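Local coordinates for sporulation-control protein spo0M (Bacillus subtilis, PDB 5CL2) that controls the expression of spo0A and is required for cells to pass the morphological stage 0 of sporulation, at residues 199-203 / 246-250; 98-104 / 150-154. One frame throughout, in Å; residues are numbered along the deposited sequence.

Overall arrangement
Both contacts involve the antiparallel sheet whose strands run in the order 146-155, 165-173, 185-191, 195-202, 224-229. Interaction 2 uses one of its two outer strands, 146-155, which meets a turn in the loop between strands 84-92 and 106-114. Interaction 1 uses strand 195-202, three positions further across, where the end of helix 236-248 packs on the sheet. Their centres lie 21 Å apart and their nearest atoms about 11 Å apart, so they do not touch. Interaction 2 closes before interaction 1 opens along the chain. The sodium ion, bound by T14, D122 and D124, belongs to neither contact. No other chain of the assembly touches these segments.

Interaction 1: 199-203 / 246-250; sequences IFEVD and ILDQY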
ATOM      1  N   ILE A 199     -12.938   8.015   4.172  1.00 48.29           N
ATOM      2  CA  ILE A 199     -12.325   9.270   4.568  1.00 47.77           C
ATOM      3  C   ILE A 199     -13.261  10.390   4.129  1.00 49.44           C
ATOM      4  O   ILE A 199     -13.730  10.417   2.986  1.00 49.81           O
ATOM      5  CB  ILE A 199     -10.930   9.427   3.964  1.00 48.40           C
ATOM      6  CG1 ILE A 199     -10.018   8.305   4.462  1.00 54.24           C
ATOM      7  CG2 ILE A 199     -10.352  10.787   4.280  1.00 48.35           C
ATOM      8  CD1 ILE A 199      -8.692   8.241   3.752  1.00 56.48           C
ATOM      9  N   PHE A 200     -13.578  11.274   5.066  1.00 52.07           N
ATOM     10  CA  PHE A 200     -14.522  12.363   4.853  1.00 47.96           C
ATOM     11  C   PHE A 200     -13.763  13.664   4.857  1.00 49.36           C
ATOM     12  O   PHE A 200     -12.868  13.866   5.671  1.00 51.06           O
ATOM     13  CB  PHE A 200     -15.591  12.400   5.954  1.00 48.72           C
ATOM     14  CG  PHE A 200     -16.478  11.190   5.990  1.00 48.57           C
ATOM     15  CD1 PHE A 200     -16.031  10.000   6.556  1.00 49.27           C
ATOM     16  CD2 PHE A 200     -17.770  11.250   5.508  1.00 47.89           C
ATOM     17  CE1 PHE A 200     -16.847   8.895   6.611  1.00 47.43           C
ATOM     18  CE2 PHE A 200     -18.593  10.141   5.562  1.00 51.82           C
ATOM     19  CZ  PHE A 200     -18.124   8.958   6.114  1.00 49.38           C
ATOM     20  N   GLU A 201     -14.122  14.558   3.956  1.00 47.18           N
ATOM     21  CA  GLU A 201     -13.564  15.893   3.999  1.00 47.36           C
ATOM     22  C   GLU A 201     -14.634  16.824   3.396  1.00 51.32           C
ATOM     23  O   GLU A 201     -15.535  16.348   2.708  1.00 50.48           O
ATOM     24  CB  GLU A 201     -12.205  15.888   3.286  1.00 46.74           C
ATOM     25  CG  GLU A 201     -11.422  17.174   3.209  1.00 58.15           C
ATOM     26  CD  GLU A 201     -10.917  17.714   4.525  1.00 54.07           C
ATOM     27  OE1 GLU A 201      -9.999  17.141   5.142  1.00 58.96           O
ATOM     28  OE2 GLU A 201     -11.424  18.771   4.901  1.00 57.14           O
ATOM     29  N   VAL A 202     -14.607  18.120   3.716  1.00 49.73           N
ATOM     30  CA  VAL A 202     -15.593  19.028   3.146  1.00 47.35           C
ATOM     31  C   VAL A 202     -14.895  20.239   2.564  1.00 48.90           C
ATOM     32  O   VAL A 202     -13.797  20.592   2.996  1.00 49.14           O
ATOM     33  CB  VAL A 202     -16.650  19.514   4.187  1.00 48.12           C
ATOM     34  CG1 VAL A 202     -17.297  18.317   4.904  1.00 46.27           C
ATOM     35  CG2 VAL A 202     -16.020  20.451   5.183  1.00 48.46           C
ATOM     36  N   ASP A 203     -15.523  20.838   1.553  1.00 47.09           N
ATOM     37  CA  ASP A 203     -15.113  22.140   1.016  1.00 49.86           C
ATOM     38  C   ASP A 203     -13.683  22.158   0.471  1.00 52.48           C
ATOM     39  O   ASP A 203     -13.045  23.209   0.451  1.00 52.47           O
ATOM     40  CB  ASP A 203     -15.254  23.254   2.090  1.00 51.66           C
ATOM     41  CG  ASP A 203     -16.720  23.584   2.441  1.00 50.50           C
ATOM     42  OD1 ASP A 203     -17.633  23.254   1.646  1.00 48.46           O
ATOM     43  OD2 ASP A 203     -16.952  24.234   3.499  1.00 53.76           O
ATOM     44  N   ILE A 246     -22.172  11.088  11.241  1.00 53.49           N
ATOM     45  CA  ILE A 246     -20.801  11.468  10.903  1.00 53.63           C
ATOM     46  C   ILE A 246     -20.759  12.869  10.302  1.00 50.29           C
ATOM     47  O   ILE A 246     -19.918  13.691  10.682  1.00 51.75           O
ATOM     48  CB  ILE A 246     -20.142  10.461   9.907  1.00 53.96           C
ATOM     49  CG1 ILE A 246     -20.060   9.069  10.541  1.00 55.95           C
ATOM     50  CG2 ILE A 246     -18.756  10.946   9.531  1.00 46.77           C
ATOM     51  CD1 ILE A 246     -19.551   7.963   9.624  1.00 58.72           C
ATOM     52  N   LEU A 247     -21.678  13.142   9.378  1.00 49.33           N
ATOM     53  CA  LEU A 247     -21.749  14.457   8.732  1.00 51.30           C
ATOM     54  C   LEU A 247     -22.178  15.562   9.707  1.00 57.81           C
ATOM     55  O   LEU A 247     -21.875  16.735   9.465  1.00 53.22           O
ATOM     56  CB  LEU A 247     -22.698  14.437   7.538  1.00 47.98           C
ATOM     57  CG  LEU A 247     -22.316  13.504   6.397  1.00 57.11           C
ATOM     58  CD1 LEU A 247     -23.359  13.588   5.300  1.00 54.79           C
ATOM     59  CD2 LEU A 247     -20.917  13.836   5.886  1.00 52.96           C
ATOM     60  N   ASP A 248     -22.851  15.200  10.809  1.00 52.12           N
ATOM     61  CA  ASP A 248     -23.371  16.235  11.708  1.00 59.10           C
ATOM     62  C   ASP A 248     -22.253  17.045  12.319  1.00 57.33           C
ATOM     63  O   ASP A 248     -22.458  18.188  12.721  1.00 62.71           O
ATOM     64  CB  ASP A 248     -24.219  15.629  12.834  1.00 61.40           C
ATOM     65  CG  ASP A 248     -24.660  16.675  13.876  1.00 70.64           C
ATOM     66  OD1 ASP A 248     -25.642  17.407  13.614  1.00 75.00           O
ATOM     67  OD2 ASP A 248     -24.029  16.770  14.961  1.00 67.88           O
ATOM     68  N   GLN A 249     -21.049  16.497  12.348  1.00 52.79           N
ATOM     69  CA  GLN A 249     -19.973  17.235  12.978  1.00 52.37           C
ATOM     70  C   GLN A 249     -19.539  18.435  12.158  1.00 57.35           C
ATOM     71  O   GLN A 249     -18.742  19.247  12.630  1.00 58.72           O
ATOM     72  CB  GLN A 249     -18.789  16.327  13.212  1.00 55.96           C
ATOM     73  CG  GLN A 249     -18.116  15.901  11.924  1.00 56.94           C
ATOM     74  CD  GLN A 249     -16.932  15.037  12.209  1.00 59.89           C
ATOM     75  OE1 GLN A 249     -15.850  15.545  12.526  1.00 62.51           O
ATOM     76  NE2 GLN A 249     -17.118  13.718  12.122  1.00 56.53           N
ATOM     77  N   TYR A 250     -20.052  18.536  10.929  1.00 57.43           N
ATOM     78  CA  TYR A 250     -19.749  19.663  10.045  1.00 56.68           C
ATOM     79  C   TYR A 250     -20.839  20.757  10.077  1.00 56.31           C
ATOM     80  O   TYR A 250     -20.659  21.833   9.494  1.00 52.87           O
ATOM     81  CB  TYR A 250     -19.580  19.165   8.588  1.00 54.55           C
ATOM     82  CG  TYR A 250     -18.430  18.191   8.391  1.00 52.15           C
ATOM     83  CD1 TYR A 250     -17.111  18.607   8.535  1.00 50.98           C
ATOM     84  CD2 TYR A 250     -18.667  16.858   8.071  1.00 49.05           C
ATOM     85  CE1 TYR A 250     -16.066  17.734   8.384  1.00 47.96           C
ATOM     86  CE2 TYR A 250     -17.616  15.961   7.904  1.00 50.70           C
ATOM     87  CZ  TYR A 250     -16.318  16.415   8.067  1.00 52.77           C
ATOM     88  OH  TYR A 250     -15.250  15.565   7.907  1.00 56.79           O
TER
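V202 and Y250 meet through a CH-pi contact. V202 CG1 sits over the centre of the Y250 ring, 3.5 Å from its centroid and only 4° off the normal. V202 CG2 reaches the same ring near CD1. Q249 CG covers the opposite face, so the tyrosine ring is clamped between two aliphatic groups. F200 makes the second CH-pi contact. I246 CG2 lies over its face, 3.9 Å from the centroid. I246 CG2 is anti to the backbone N, while CG1 lies beside that N and anti to the carbonyl carbon (chi1 -62°), carrying I246 CD1 to F200 CZ at 3.9 Å. L247 CD2 comes obliquely to F200 CD2 at 4.1 Å. No hydrogen bond crosses the contact, which is held by apolar packing.

Q249 NE2 donates to I246 O at 3.1 Å, in the carbonyl plane and on a lone pair. With this bond the glutamine side chain lies back toward I246, and its CG backs the Y250 ring. E201 points away from the helix. E201 OE1 is hydrogen-bonded to Y217 OH, and OE2 forms a salt bridge with R207.

The contact packs the C-terminal part of helix 236-248 and the residues after it on one face of the five-stranded antiparallel sheet. Strand 195-202 lies between strands 185-191 and 224-229. F200 also touches L187 and L247 touches L185, both on strand 185-191. I246 rests on F228 and Y250 on V224. M181 of helix 176-181 also packs on Y250.

Interaction 2: 98-104 / 150-154; sequences PITVGKV and EADCE
V104 and C153 bring a type II' beta turn, V101 to V104, against strand 146-155, the outer strand of its sheet. The turn lies in the loop that leads from strand 84-92 of one sheet to strand 106-114 of another, in a protein of the arrestin-like clan. Its V104 N to V101 O bond measures 3.3 Å, and G102 holds the second position with positive phi (61°).

V104 branches at CB. CG1, anti to the backbone N (chi1 178°), reaches C153 SG. CG2 turns beside that N and meets more: D152 CA at 3.8 Å, then C153 SG and D152 OD1. A151 CB meets V101 CG1 at 3.6 Å at the other end of the turn. No hydrogen bond crosses between the segments.

The D152 carboxylate crosses K103 at a slant, with K103 CB 3.7 Å from D152 OD2. The lysine then leads away, and its NZ stays 6.4 Å from D152 OD2. The salt bridge of D152 OD2 is instead with R63 of strand 60-79. D152 OD1 takes the N-H of C153 at 2.8 Å, on its anti side and 22° out of the carboxylate plane. With an alanine here, R63 is likely to lose its charge partner and the C153 N-H this acceptor.

The backbone of C153 also bonds V54 of strand 40-57. C153 SG, set beside its own backbone N, closes on the proline ring: P98 CB is 3.6 Å away and P98 CG follows at 3.7 Å.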
ATOM      1  N   PRO A  98      -9.655   1.524  -9.148  1.00 47.55           N
ATOM      2  CA  PRO A  98     -10.644   2.603  -9.107  1.00 48.56           C
ATOM      3  C   PRO A  98     -11.880   2.230  -9.904  1.00 53.45           C
ATOM      4  O   PRO A  98     -11.810   1.386 -10.809  1.00 48.10           O
ATOM      5  CB  PRO A  98      -9.938   3.770  -9.796  1.00 50.22           C
ATOM      6  CG  PRO A  98      -8.545   3.285 -10.110  1.00 48.21           C
ATOM      7  CD  PRO A  98      -8.591   1.815 -10.116  1.00 46.27           C
ATOM      8  N   ILE A  99     -12.998   2.853  -9.556  1.00 47.79           N
ATOM      9  CA  ILE A  99     -14.278   2.667 -10.227  1.00 52.20           C
ATOM     10  C   ILE A  99     -14.278   3.501 -11.500  1.00 55.75           C
ATOM     11  O   ILE A  99     -13.798   4.640 -11.488  1.00 52.37           O
ATOM     12  CB  ILE A  99     -15.449   3.084  -9.295  1.00 57.36           C
ATOM     13  CG1 ILE A  99     -15.606   2.072  -8.162  1.00 57.73           C
ATOM     14  CG2 ILE A  99     -16.756   3.247 -10.057  1.00 54.55           C
ATOM     15  CD1 ILE A  99     -16.291   2.657  -6.920  1.00 58.17           C
ATOM     16  N   THR A 100     -14.809   2.957 -12.596  1.00 54.40           N
ATOM     17  CA  THR A 100     -14.776   3.710 -13.839  1.00 57.58           C
ATOM     18  C   THR A 100     -16.031   4.550 -13.887  1.00 62.59           C
ATOM     19  O   THR A 100     -17.113   4.081 -14.255  1.00 65.35           O
ATOM     20  CB  THR A 100     -14.722   2.783 -15.074  1.00 58.31           C
ATOM     21  OG1 THR A 100     -13.430   2.174 -15.163  1.00 61.23           O
ATOM     22  CG2 THR A 100     -14.967   3.574 -16.336  1.00 60.83           C
ATOM     23  N   VAL A 101     -15.847   5.822 -13.560  1.00 65.70           N
ATOM     24  CA  VAL A 101     -16.915   6.803 -13.520  1.00 63.09           C
ATOM     25  C   VAL A 101     -16.187   8.132 -13.587  1.00 63.89           C
ATOM     26  O   VAL A 101     -15.000   8.200 -13.248  1.00 62.28           O
ATOM     27  CB  VAL A 101     -17.786   6.684 -12.263  1.00 67.10           C
ATOM     28  CG1 VAL A 101     -17.030   7.166 -11.033  1.00 69.76           C
ATOM     29  CG2 VAL A 101     -19.062   7.481 -12.426  1.00 69.77           C
ATOM     30  N   GLY A 102     -16.881   9.180 -14.020  1.00 65.07           N
ATOM     31  CA  GLY A 102     -16.243  10.464 -14.225  1.00 61.68           C
ATOM     32  C   GLY A 102     -15.143  10.403 -15.273  1.00 64.23           C
ATOM     33  O   GLY A 102     -15.355   9.967 -16.416  1.00 65.66           O
ATOM     34  N   LYS A 103     -13.961  10.860 -14.887  1.00 60.93           N
ATOM     35  CA  LYS A 103     -12.832  10.932 -15.801  1.00 66.88           C
ATOM     36  C   LYS A 103     -11.902   9.687 -15.753  1.00 63.32           C
ATOM     37  O   LYS A 103     -10.970   9.557 -16.555  1.00 59.86           O
ATOM     38  CB  LYS A 103     -12.049  12.216 -15.507  1.00 71.20           C
ATOM     39  CG  LYS A 103     -12.259  13.308 -16.559  1.00 72.49           C
ATOM     40  CD  LYS A 103     -11.424  14.541 -16.248  1.00 75.47           C
ATOM     41  CE  LYS A 103     -11.164  15.379 -17.504  1.00 79.69           C
ATOM     42  NZ  LYS A 103     -12.373  15.585 -18.337  1.00 73.03           N
ATOM     43  N   VAL A 104     -12.192   8.757 -14.850  1.00 54.93           N
ATOM     44  CA  VAL A 104     -11.314   7.620 -14.614  1.00 55.72           C
ATOM     45  C   VAL A 104     -11.362   6.540 -15.705  1.00 59.02           C
ATOM     46  O   VAL A 104     -12.427   6.010 -16.035  1.00 58.45           O
ATOM     47  CB  VAL A 104     -11.633   6.954 -13.279  1.00 55.19           C
ATOM     48  CG1 VAL A 104     -10.742   5.741 -13.066  1.00 49.68           C
ATOM     49  CG2 VAL A 104     -11.481   7.967 -12.135  1.00 52.37           C
ATOM     50  N   GLU A 150     -18.335  14.713  -9.087  1.00 57.08           N
ATOM     51  CA  GLU A 150     -17.109  14.328  -9.761  1.00 53.64           C
ATOM     52  C   GLU A 150     -16.492  13.119  -9.100  1.00 57.46           C
ATOM     53  O   GLU A 150     -16.799  12.796  -7.957  1.00 53.31           O
ATOM     54  CB  GLU A 150     -16.108  15.490  -9.764  1.00 50.81           C
ATOM     55  CG  GLU A 150     -15.892  16.068 -11.156  1.00 71.71           C
ATOM     56  CD  GLU A 150     -15.368  15.017 -12.122  1.00 64.94           C
ATOM     57  OE1 GLU A 150     -14.348  14.369 -11.814  1.00 71.96           O
ATOM     58  OE2 GLU A 150     -16.033  14.763 -13.138  1.00 68.13           O
ATOM     59  N   ALA A 151     -15.676  12.399  -9.852  1.00 50.38           N
ATOM     60  CA  ALA A 151     -14.863  11.326  -9.295  1.00 51.03           C
ATOM     61  C   ALA A 151     -13.582  11.301 -10.089  1.00 55.02           C
ATOM     62  O   ALA A 151     -13.616  11.423 -11.319  1.00 59.49           O
ATOM     63  CB  ALA A 151     -15.568   9.997  -9.357  1.00 52.88           C
ATOM     64  N   ASP A 152     -12.445  11.232  -9.415  1.00 51.30           N
ATOM     65  CA  ASP A 152     -11.197  11.147 -10.167  1.00 46.77           C
ATOM     66  C   ASP A 152     -10.117  10.532  -9.309  1.00 49.60           C
ATOM     67  O   ASP A 152     -10.254  10.451  -8.086  1.00 51.88           O
ATOM     68  CB  ASP A 152     -10.753  12.528 -10.667  1.00 47.60           C
ATOM     69  CG  ASP A 152     -10.016  12.469 -12.017  1.00 62.27           C
ATOM     70  OD1 ASP A 152      -9.461  11.403 -12.380  1.00 61.06           O
ATOM     71  OD2 ASP A 152      -9.987  13.497 -12.728  1.00 63.48           O
ATOM     72  N   CYS A 153      -9.047  10.078  -9.939  1.00 47.67           N
ATOM     73  CA  CYS A 153      -7.912   9.563  -9.182  1.00 49.47           C
ATOM     74  C   CYS A 153      -6.925  10.702  -8.940  1.00 47.75           C
ATOM     75  O   CYS A 153      -6.472  11.367  -9.884  1.00 48.91           O
ATOM     76  CB  CYS A 153      -7.269   8.379  -9.908  1.00 48.10           C
ATOM     77  SG  CYS A 153      -8.419   7.006 -10.000  1.00 56.99           S
ATOM     78  N   GLU A 154      -6.632  10.942  -7.665  1.00 47.41           N
ATOM     79  CA  GLU A 154      -5.845  12.092  -7.254  1.00 44.72           C
ATOM     80  C   GLU A 154      -4.572  11.620  -6.580  1.00 43.50           C
ATOM     81  O   GLU A 154      -4.568  10.628  -5.838  1.00 42.26           O
ATOM     82  CB  GLU A 154      -6.621  12.980  -6.275  1.00 49.86           C
ATOM     83  CG  GLU A 154      -7.979  13.490  -6.728  1.00 49.96           C
ATOM     84  CD  GLU A 154      -7.915  14.627  -7.735  1.00 55.83           C
ATOM     85  OE1 GLU A 154      -7.023  15.501  -7.646  1.00 57.34           O
ATOM     86  OE2 GLU A 154      -8.831  14.703  -8.570  1.00 58.97           O
TER